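Local coordinates for protein putative isomerase (Streptomyces coelicolor A3, PDB 2OQH) that probably dehydrates D-glucarate to 5-dehydro-4-deoxy-D-glucarate, as a TIM-barrel member of the enolase superfamily, at residues Asp9-Phe21 and Ser325-Pro337. Residues are numbered along the deposited sequence; the frame is centred on the assembly and turned at random.
Sequences DVWVVNLPLVNPF and SMYYLHADDIIEP
L15 drives its CD2 methyl against the backbone of D332-D333, where the N-terminal capping domain of this enolase-superfamily fold meets the barrel domain: strand 5-15 runs out into a loop that lies along the loop following barrel strand 323-324. This is the tightly packed end. CD2 of L15 stands 3.2 Å from D332 O and 3.5 Å from D333 CA, and both leucine and D333 also touch L302. D333 carries its CG roughly opposite the backbone N (chi1 -154°), which brings OD1 to 3.5 Å from L15 CD2. The same OD1 accepts from I334 N on its anti side, somewhat out of the carboxylate plane, while OD2 accepts from G303 N, and the two bonds hold the buried group in place. With an alanine in place of D333, G303 N and I334 N would probably lose these acceptors and a gap would open beside the L15 methyl.

Beyond L15 the contact loosens. One water bridges the segments at P16, giving to P16 O and D332 O and accepting from A331 N; beside it P16 CG rests on A331 CB at 3.9 Å. One direct hydrogen bond joins the backbones, V18 N to L329 O, nearly straight at 169°. L329, partly exposed itself, reaches with CD2 to N19 CA (3.6 Å), lying obliquely across N19; the solvent side is that of V18 and P20, and P20 CD lies 3.4 Å from Y328 O. The Y328 ring is set between its own N and carbonyl carbon, with its OH hydrogen-bonded to L133 N of barrel strand 127-134. The edge of F21 is turned to the face of Y328 in an offset edge-to-face pair, planes at 71°, with F21 CE2 4.0 Å from Y328 CD1.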
ATOM      1  N   ASP A   9     -17.219  15.723   4.671  1.00 24.34           N
ATOM      2  CA  ASP A   9     -18.161  14.999   3.823  1.00 23.91           C
ATOM      3  C   ASP A   9     -17.568  13.703   3.296  1.00 24.21           C
ATOM      4  O   ASP A   9     -16.391  13.648   2.922  1.00 24.52           O
ATOM      5  CB  ASP A   9     -18.597  15.897   2.673  1.00 25.27           C
ATOM      6  CG  ASP A   9     -19.390  17.091   3.153  1.00 25.95           C
ATOM      7  OD1 ASP A   9     -20.473  16.868   3.739  1.00 29.71           O
ATOM      8  OD2 ASP A   9     -18.934  18.236   2.962  1.00 26.76           O
ATOM      9  N   VAL A  10     -18.392  12.665   3.254  1.00 23.70           N
ATOM     10  CA  VAL A  10     -17.929  11.357   2.818  1.00 23.37           C
ATOM     11  C   VAL A  10     -18.739  10.779   1.667  1.00 24.34           C
ATOM     12  O   VAL A  10     -19.970  10.813   1.680  1.00 24.90           O
ATOM     13  CB  VAL A  10     -17.974  10.353   3.995  1.00 23.03           C
ATOM     14  CG1 VAL A  10     -17.170   9.110   3.653  1.00 21.17           C
ATOM     15  CG2 VAL A  10     -17.447  11.015   5.264  1.00 22.85           C
ATOM     16  N   TRP A  11     -18.033  10.255   0.669  1.00 24.34           N
ATOM     17  CA  TRP A  11     -18.665   9.638  -0.494  1.00 23.48           C
ATOM     18  C   TRP A  11     -18.079   8.247  -0.652  1.00 23.25           C
ATOM     19  O   TRP A  11     -16.926   8.019  -0.311  1.00 22.12           O
ATOM     20  CB  TRP A  11     -18.345  10.403  -1.783  1.00 23.25           C
ATOM     21  CG  TRP A  11     -18.941  11.775  -1.918  1.00 24.21           C
ATOM     22  CD1 TRP A  11     -20.138  12.101  -2.497  1.00 22.96           C
ATOM     23  CD2 TRP A  11     -18.333  13.014  -1.524  1.00 24.41           C
ATOM     24  NE1 TRP A  11     -20.306  13.469  -2.493  1.00 24.05           N
ATOM     25  CE2 TRP A  11     -19.212  14.052  -1.901  1.00 24.65           C
ATOM     26  CE3 TRP A  11     -17.127  13.347  -0.891  1.00 25.44           C
ATOM     27  CZ2 TRP A  11     -18.921  15.404  -1.665  1.00 25.09           C
ATOM     28  CZ3 TRP A  11     -16.838  14.698  -0.657  1.00 25.07           C
ATOM     29  CH2 TRP A  11     -17.732  15.703  -1.043  1.00 25.17           C
ATOM     30  N   VAL A  12     -18.882   7.322  -1.160  1.00 23.55           N
ATOM     31  CA  VAL A  12     -18.411   5.972  -1.439  1.00 23.17           C
ATOM     32  C   VAL A  12     -18.555   5.893  -2.952  1.00 24.38           C
ATOM     33  O   VAL A  12     -19.602   6.237  -3.498  1.00 24.91           O
ATOM     34  CB  VAL A  12     -19.280   4.881  -0.776  1.00 23.26           C
ATOM     35  CG1 VAL A  12     -18.812   3.502  -1.229  1.00 22.96           C
ATOM     36  CG2 VAL A  12     -19.163   4.974   0.736  1.00 22.11           C
ATOM     37  N   VAL A  13     -17.502   5.469  -3.636  1.00 23.18           N
ATOM     38  CA  VAL A  13     -17.541   5.407  -5.087  1.00 23.33           C
ATOM     39  C   VAL A  13     -17.024   4.091  -5.660  1.00 24.01           C
ATOM     40  O   VAL A  13     -16.254   3.375  -5.011  1.00 23.96           O
ATOM     41  CB  VAL A  13     -16.715   6.555  -5.691  1.00 22.45           C
ATOM     42  CG1 VAL A  13     -17.229   7.893  -5.186  1.00 21.95           C
ATOM     43  CG2 VAL A  13     -15.251   6.388  -5.308  1.00 23.63           C
ATOM     44  N   ASN A  14     -17.463   3.788  -6.882  1.00 24.23           N
ATOM     45  CA  ASN A  14     -17.058   2.582  -7.603  1.00 24.48           C
ATOM     46  C   ASN A  14     -16.343   3.060  -8.859  1.00 25.06           C
ATOM     47  O   ASN A  14     -16.921   3.807  -9.648  1.00 25.83           O
ATOM     48  CB  ASN A  14     -18.274   1.762  -8.048  1.00 25.04           C
ATOM     49  CG  ASN A  14     -18.963   1.040  -6.906  1.00 26.12           C
ATOM     50  OD1 ASN A  14     -18.542   1.119  -5.751  1.00 26.50           O
ATOM     51  ND2 ASN A  14     -20.043   0.322  -7.232  1.00 26.39           N
ATOM     52  N   LEU A  15     -15.094   2.659  -9.047  1.00 25.38           N
ATOM     53  CA  LEU A  15     -14.374   3.059 -10.248  1.00 26.13           C
ATOM     54  C   LEU A  15     -13.949   1.820 -10.999  1.00 26.57           C
ATOM     55  O   LEU A  15     -13.639   0.788 -10.392  1.00 27.29           O
ATOM     56  CB  LEU A  15     -13.151   3.920  -9.918  1.00 26.32           C
ATOM     57  CG  LEU A  15     -13.472   5.373  -9.565  1.00 26.64           C
ATOM     58  CD1 LEU A  15     -14.084   5.430  -8.180  1.00 26.84           C
ATOM     59  CD2 LEU A  15     -12.210   6.208  -9.604  1.00 27.84           C
ATOM     60  N   PRO A  16     -13.943   1.897 -12.339  1.00 27.20           N
ATOM     61  CA  PRO A  16     -13.554   0.764 -13.178  1.00 25.76           C
ATOM     62  C   PRO A  16     -12.055   0.489 -13.108  1.00 25.68           C
ATOM     63  O   PRO A  16     -11.259   1.385 -12.813  1.00 24.01           O
ATOM     64  CB  PRO A  16     -13.991   1.217 -14.567  1.00 26.62           C
ATOM     65  CG  PRO A  16     -13.679   2.686 -14.528  1.00 26.64           C
ATOM     66  CD  PRO A  16     -14.237   3.083 -13.168  1.00 26.76           C
ATOM     67  N   LEU A  17     -11.683  -0.759 -13.377  1.00 25.23           N
ATOM     68  CA  LEU A  17     -10.286  -1.158 -13.384  1.00 24.82           C
ATOM     69  C   LEU A  17     -10.015  -1.895 -14.684  1.00 25.22           C
ATOM     70  O   LEU A  17     -10.872  -2.623 -15.185  1.00 25.87           O
ATOM     71  CB  LEU A  17      -9.980  -2.074 -12.205  1.00 24.13           C
ATOM     72  CG  LEU A  17     -10.081  -1.450 -10.818  1.00 23.51           C
ATOM     73  CD1 LEU A  17      -9.956  -2.549  -9.774  1.00 23.36           C
ATOM     74  CD2 LEU A  17      -8.996  -0.396 -10.642  1.00 22.41           C
ATOM     75  N   VAL A  18      -8.822  -1.694 -15.227  1.00 24.91           N
ATOM     76  CA  VAL A  18      -8.430  -2.335 -16.470  1.00 24.86           C
ATOM     77  C   VAL A  18      -6.978  -2.770 -16.413  1.00 24.89           C
ATOM     78  O   VAL A  18      -6.105  -2.015 -15.963  1.00 26.06           O
ATOM     79  CB  VAL A  18      -8.599  -1.381 -17.672  1.00 23.87           C
ATOM     80  CG1 VAL A  18      -8.067  -2.038 -18.944  1.00 23.32           C
ATOM     81  CG2 VAL A  18     -10.068  -1.020 -17.840  1.00 24.97           C
ATOM     82  N   ASN A  19      -6.723  -3.990 -16.872  1.00 24.60           N
ATOM     83  CA  ASN A  19      -5.371  -4.525 -16.897  1.00 24.99           C
ATOM     84  C   ASN A  19      -4.772  -4.256 -18.271  1.00 24.31           C
ATOM     85  O   ASN A  19      -5.171  -4.866 -19.262  1.00 25.14           O
ATOM     86  CB  ASN A  19      -5.386  -6.026 -16.617  1.00 25.64           C
ATOM     87  CG  ASN A  19      -4.009  -6.655 -16.752  1.00 26.38           C
ATOM     88  OD1 ASN A  19      -2.994  -6.054 -16.376  1.00 26.90           O
ATOM     89  ND2 ASN A  19      -3.967  -7.877 -17.272  1.00 27.29           N
ATOM     90  N   PRO A  20      -3.795  -3.340 -18.347  1.00 23.89           N
ATOM     91  CA  PRO A  20      -3.155  -3.003 -19.620  1.00 24.98           C
ATOM     92  C   PRO A  20      -2.360  -4.152 -20.239  1.00 26.33           C
ATOM     93  O   PRO A  20      -1.860  -4.038 -21.359  1.00 25.39           O
ATOM     94  CB  PRO A  20      -2.280  -1.804 -19.254  1.00 24.34           C
ATOM     95  CG  PRO A  20      -1.889  -2.102 -17.844  1.00 22.82           C
ATOM     96  CD  PRO A  20      -3.193  -2.581 -17.237  1.00 22.84           C
ATOM     97  N   PHE A  21      -2.264  -5.269 -19.528  1.00 27.22           N
ATOM     98  CA  PHE A  21      -1.510  -6.410 -20.032  1.00 28.49           C
ATOM     99  C   PHE A  21      -2.392  -7.614 -20.332  1.00 30.08           C
ATOM    100  O   PHE A  21      -3.573  -7.639 -19.971  1.00 32.72           O
ATOM    101  CB  PHE A  21      -0.445  -6.792 -19.015  1.00 26.81           C
ATOM    102  CG  PHE A  21       0.396  -5.636 -18.577  1.00 25.54           C
ATOM    103  CD1 PHE A  21       1.362  -5.105 -19.425  1.00 25.15           C
ATOM    104  CD2 PHE A  21       0.192  -5.047 -17.334  1.00 24.13           C
ATOM    105  CE1 PHE A  21       2.118  -4.002 -19.042  1.00 24.91           C
ATOM    106  CE2 PHE A  21       0.938  -3.944 -16.936  1.00 24.41           C
ATOM    107  CZ  PHE A  21       1.905  -3.416 -17.794  1.00 25.08           C
ATOM    108  N   SER A 325       2.021  -1.567  -6.065  1.00 20.37           N
ATOM    109  CA  SER A 325       1.046  -0.568  -6.467  1.00 20.79           C
ATOM    110  C   SER A 325       0.178  -1.093  -7.577  1.00 21.48           C
ATOM    111  O   SER A 325       0.676  -1.504  -8.620  1.00 21.29           O
ATOM    112  CB  SER A 325       1.740   0.713  -6.936  1.00 20.62           C
ATOM    113  OG  SER A 325       0.793   1.631  -7.471  1.00 23.03           O
HETATM  114  N   MSE A 326      -1.128  -1.091  -7.344  1.00 22.18           N
HETATM  115  CA  MSE A 326      -2.047  -1.559  -8.364  1.00 24.54           C
HETATM  116  C   MSE A 326      -2.552  -0.358  -9.146  1.00 23.19           C
HETATM  117  O   MSE A 326      -3.574  -0.438  -9.824  1.00 23.60           O
HETATM  118  CB  MSE A 326      -3.225  -2.320  -7.742  1.00 28.58           C
HETATM  119  CG  MSE A 326      -2.874  -3.723  -7.238  1.00 35.98           C
HETATM  120 SE   MSE A 326      -1.414  -4.566  -8.233  1.00 50.91          SE
HETATM  121  CE  MSE A 326      -0.065  -4.450  -6.846  1.00 45.22           C
ATOM    122  N   TYR A 327      -1.813   0.748  -9.057  1.00 22.35           N
ATOM    123  CA  TYR A 327      -2.187   1.977  -9.749  1.00 21.44           C
ATOM    124  C   TYR A 327      -2.143   1.845 -11.271  1.00 22.18           C
ATOM    125  O   TYR A 327      -2.807   2.610 -11.975  1.00 22.63           O
ATOM    126  CB  TYR A 327      -1.287   3.145  -9.323  1.00 19.91           C
ATOM    127  CG  TYR A 327      -1.713   4.477  -9.923  1.00 20.27           C
ATOM    128  CD1 TYR A 327      -2.924   5.068  -9.564  1.00 19.19           C
ATOM    129  CD2 TYR A 327      -0.931   5.118 -10.884  1.00 20.11           C
ATOM    130  CE1 TYR A 327      -3.353   6.271 -10.150  1.00 21.57           C
ATOM    131  CE2 TYR A 327      -1.349   6.327 -11.482  1.00 20.33           C
ATOM    132  CZ  TYR A 327      -2.565   6.893 -11.106  1.00 21.31           C
ATOM    133  OH  TYR A 327      -3.004   8.069 -11.687  1.00 23.51           O
ATOM    134  N   TYR A 328      -1.365   0.900 -11.791  1.00 21.47           N
ATOM    135  CA  TYR A 328      -1.304   0.753 -13.240  1.00 22.05           C
ATOM    136  C   TYR A 328      -2.577   0.138 -13.804  1.00 21.63           C
ATOM    137  O   TYR A 328      -2.727   0.013 -15.017  1.00 22.31           O
ATOM    138  CB  TYR A 328      -0.074  -0.061 -13.670  1.00 22.26           C
ATOM    139  CG  TYR A 328       0.016  -1.474 -13.134  1.00 21.86           C
ATOM    140  CD1 TYR A 328      -0.777  -2.502 -13.648  1.00 21.90           C
ATOM    141  CD2 TYR A 328       0.919  -1.787 -12.121  1.00 23.48           C
ATOM    142  CE1 TYR A 328      -0.668  -3.813 -13.161  1.00 20.53           C
ATOM    143  CE2 TYR A 328       1.038  -3.090 -11.627  1.00 22.42           C
ATOM    144  CZ  TYR A 328       0.248  -4.099 -12.148  1.00 22.49           C
ATOM    145  OH  TYR A 328       0.400  -5.386 -11.667  1.00 20.28           O
ATOM    146  N   LEU A 329      -3.498  -0.227 -12.918  1.00 21.42           N
ATOM    147  CA  LEU A 329      -4.778  -0.815 -13.310  1.00 21.60           C
ATOM    148  C   LEU A 329      -5.880   0.232 -13.335  1.00 21.78           C
ATOM    149  O   LEU A 329      -7.047  -0.088 -13.568  1.00 23.02           O
ATOM    150  CB  LEU A 329      -5.194  -1.901 -12.319  1.00 20.27           C
ATOM    151  CG  LEU A 329      -4.315  -3.138 -12.189  1.00 20.01           C
ATOM    152  CD1 LEU A 329      -4.878  -4.022 -11.080  1.00 19.79           C
ATOM    153  CD2 LEU A 329      -4.269  -3.877 -13.510  1.00 16.80           C
ATOM    154  N   HIS A 330      -5.518   1.481 -13.088  1.00 22.07           N
ATOM    155  CA  HIS A 330      -6.504   2.545 -13.047  1.00 22.89           C
ATOM    156  C   HIS A 330      -6.988   2.978 -14.421  1.00 23.67           C
ATOM    157  O   HIS A 330      -6.229   2.985 -15.398  1.00 23.85           O
ATOM    158  CB  HIS A 330      -5.941   3.766 -12.304  1.00 22.28           C
ATOM    159  CG  HIS A 330      -5.253   4.754 -13.193  1.00 23.37           C
ATOM    160  ND1 HIS A 330      -5.935   5.721 -13.901  1.00 24.94           N
ATOM    161  CD2 HIS A 330      -3.944   4.917 -13.503  1.00 24.80           C
ATOM    162  CE1 HIS A 330      -5.078   6.439 -14.605  1.00 25.07           C
ATOM    163  NE2 HIS A 330      -3.863   5.971 -14.382  1.00 26.50           N
ATOM    164  N   ALA A 331      -8.273   3.309 -14.479  1.00 24.60           N
ATOM    165  CA  ALA A 331      -8.895   3.804 -15.691  1.00 25.12           C
ATOM    166  C   ALA A 331      -9.285   5.226 -15.303  1.00 25.34           C
ATOM    167  O   ALA A 331      -8.415   6.040 -14.981  1.00 26.27           O
ATOM    168  CB  ALA A 331     -10.127   2.975 -16.044  1.00 24.45           C
ATOM    169  N   ASP A 332     -10.579   5.520 -15.288  1.00 25.85           N
ATOM    170  CA  ASP A 332     -11.046   6.853 -14.932  1.00 26.31           C
ATOM    171  C   ASP A 332     -10.936   7.047 -13.415  1.00 25.94           C
ATOM    172  O   ASP A 332     -11.130   6.105 -12.645  1.00 26.14           O
ATOM    173  CB  ASP A 332     -12.493   7.030 -15.413  1.00 26.51           C
ATOM    174  CG  ASP A 332     -12.913   8.487 -15.474  1.00 26.99           C
ATOM    175  OD1 ASP A 332     -12.044   9.347 -15.721  1.00 26.26           O
ATOM    176  OD2 ASP A 332     -14.116   8.773 -15.286  1.00 28.01           O
ATOM    177  N   ASP A 333     -10.617   8.267 -12.992  1.00 25.34           N
ATOM    178  CA  ASP A 333     -10.456   8.578 -11.571  1.00 24.29           C
ATOM    179  C   ASP A 333     -11.051   9.954 -11.314  1.00 24.29           C
ATOM    180  O   ASP A 333     -11.329  10.699 -12.258  1.00 24.76           O
ATOM    181  CB  ASP A 333      -8.964   8.593 -11.210  1.00 23.82           C
ATOM    182  CG  ASP A 333      -8.704   8.287  -9.742  1.00 24.50           C
ATOM    183  OD1 ASP A 333      -9.611   8.521  -8.908  1.00 24.85           O
ATOM    184  OD2 ASP A 333      -7.582   7.823  -9.422  1.00 23.39           O
ATOM    185  N   ILE A 334     -11.245  10.308 -10.046  1.00 23.33           N
ATOM    186  CA  ILE A 334     -11.808  11.614  -9.753  1.00 22.97           C
ATOM    187  C   ILE A 334     -10.757  12.711  -9.723  1.00 23.12           C
ATOM    188  O   ILE A 334     -11.039  13.838  -9.342  1.00 24.50           O
ATOM    189  CB  ILE A 334     -12.611  11.607  -8.442  1.00 22.44           C
ATOM    190  CG1 ILE A 334     -11.738  11.184  -7.266  1.00 22.93           C
ATOM    191  CG2 ILE A 334     -13.781  10.649  -8.575  1.00 23.16           C
ATOM    192  CD1 ILE A 334     -12.510  11.114  -5.972  1.00 20.10           C
ATOM    193  N   ILE A 335      -9.537  12.381 -10.127  1.00 22.50           N
ATOM    194  CA  ILE A 335      -8.483  13.386 -10.190  1.00 21.62           C
ATOM    195  C   ILE A 335      -7.718  13.173 -11.482  1.00 21.41           C
ATOM    196  O   ILE A 335      -7.971  12.217 -12.214  1.00 19.47           O
ATOM    197  CB  ILE A 335      -7.483  13.299  -8.996  1.00 21.96           C
ATOM    198  CG1 ILE A 335      -6.533  12.112  -9.174  1.00 23.09           C
ATOM    199  CG2 ILE A 335      -8.246  13.155  -7.693  1.00 21.67           C
ATOM    200  CD1 ILE A 335      -5.338  12.141  -8.234  1.00 23.18           C
ATOM    201  N   GLU A 336      -6.789  14.075 -11.769  1.00 22.71           N
ATOM    202  CA  GLU A 336      -5.986  13.956 -12.974  1.00 24.48           C
ATOM    203  C   GLU A 336      -4.997  12.805 -12.805  1.00 25.15           C
ATOM    204  O   GLU A 336      -4.407  12.633 -11.736  1.00 25.89           O
ATOM    205  CB  GLU A 336      -5.240  15.265 -13.223  1.00 25.67           C
ATOM    206  CG  GLU A 336      -6.156  16.399 -13.638  1.00 27.76           C
ATOM    207  CD  GLU A 336      -6.543  16.307 -15.107  1.00 30.41           C
ATOM    208  OE1 GLU A 336      -5.682  16.617 -15.967  1.00 31.55           O
ATOM    209  OE2 GLU A 336      -7.696  15.910 -15.403  1.00 31.07           O
ATOM    210  N   PRO A 337      -4.798  12.001 -13.862  1.00 25.21           N
ATOM    211  CA  PRO A 337      -3.863  10.872 -13.781  1.00 24.96           C
ATOM    212  C   PRO A 337      -2.457  11.255 -13.298  1.00 24.45           C
ATOM    213  O   PRO A 337      -1.921  12.309 -13.656  1.00 24.50           O
ATOM    214  CB  PRO A 337      -3.842  10.333 -15.213  1.00 25.58           C
ATOM    215  CG  PRO A 337      -5.216  10.668 -15.721  1.00 24.94           C
ATOM    216  CD  PRO A 337      -5.416  12.074 -15.199  1.00 24.22           C
TER
HETATM  217  O   HOH W   1     -10.051   3.532 -12.160  1.00 29.81           O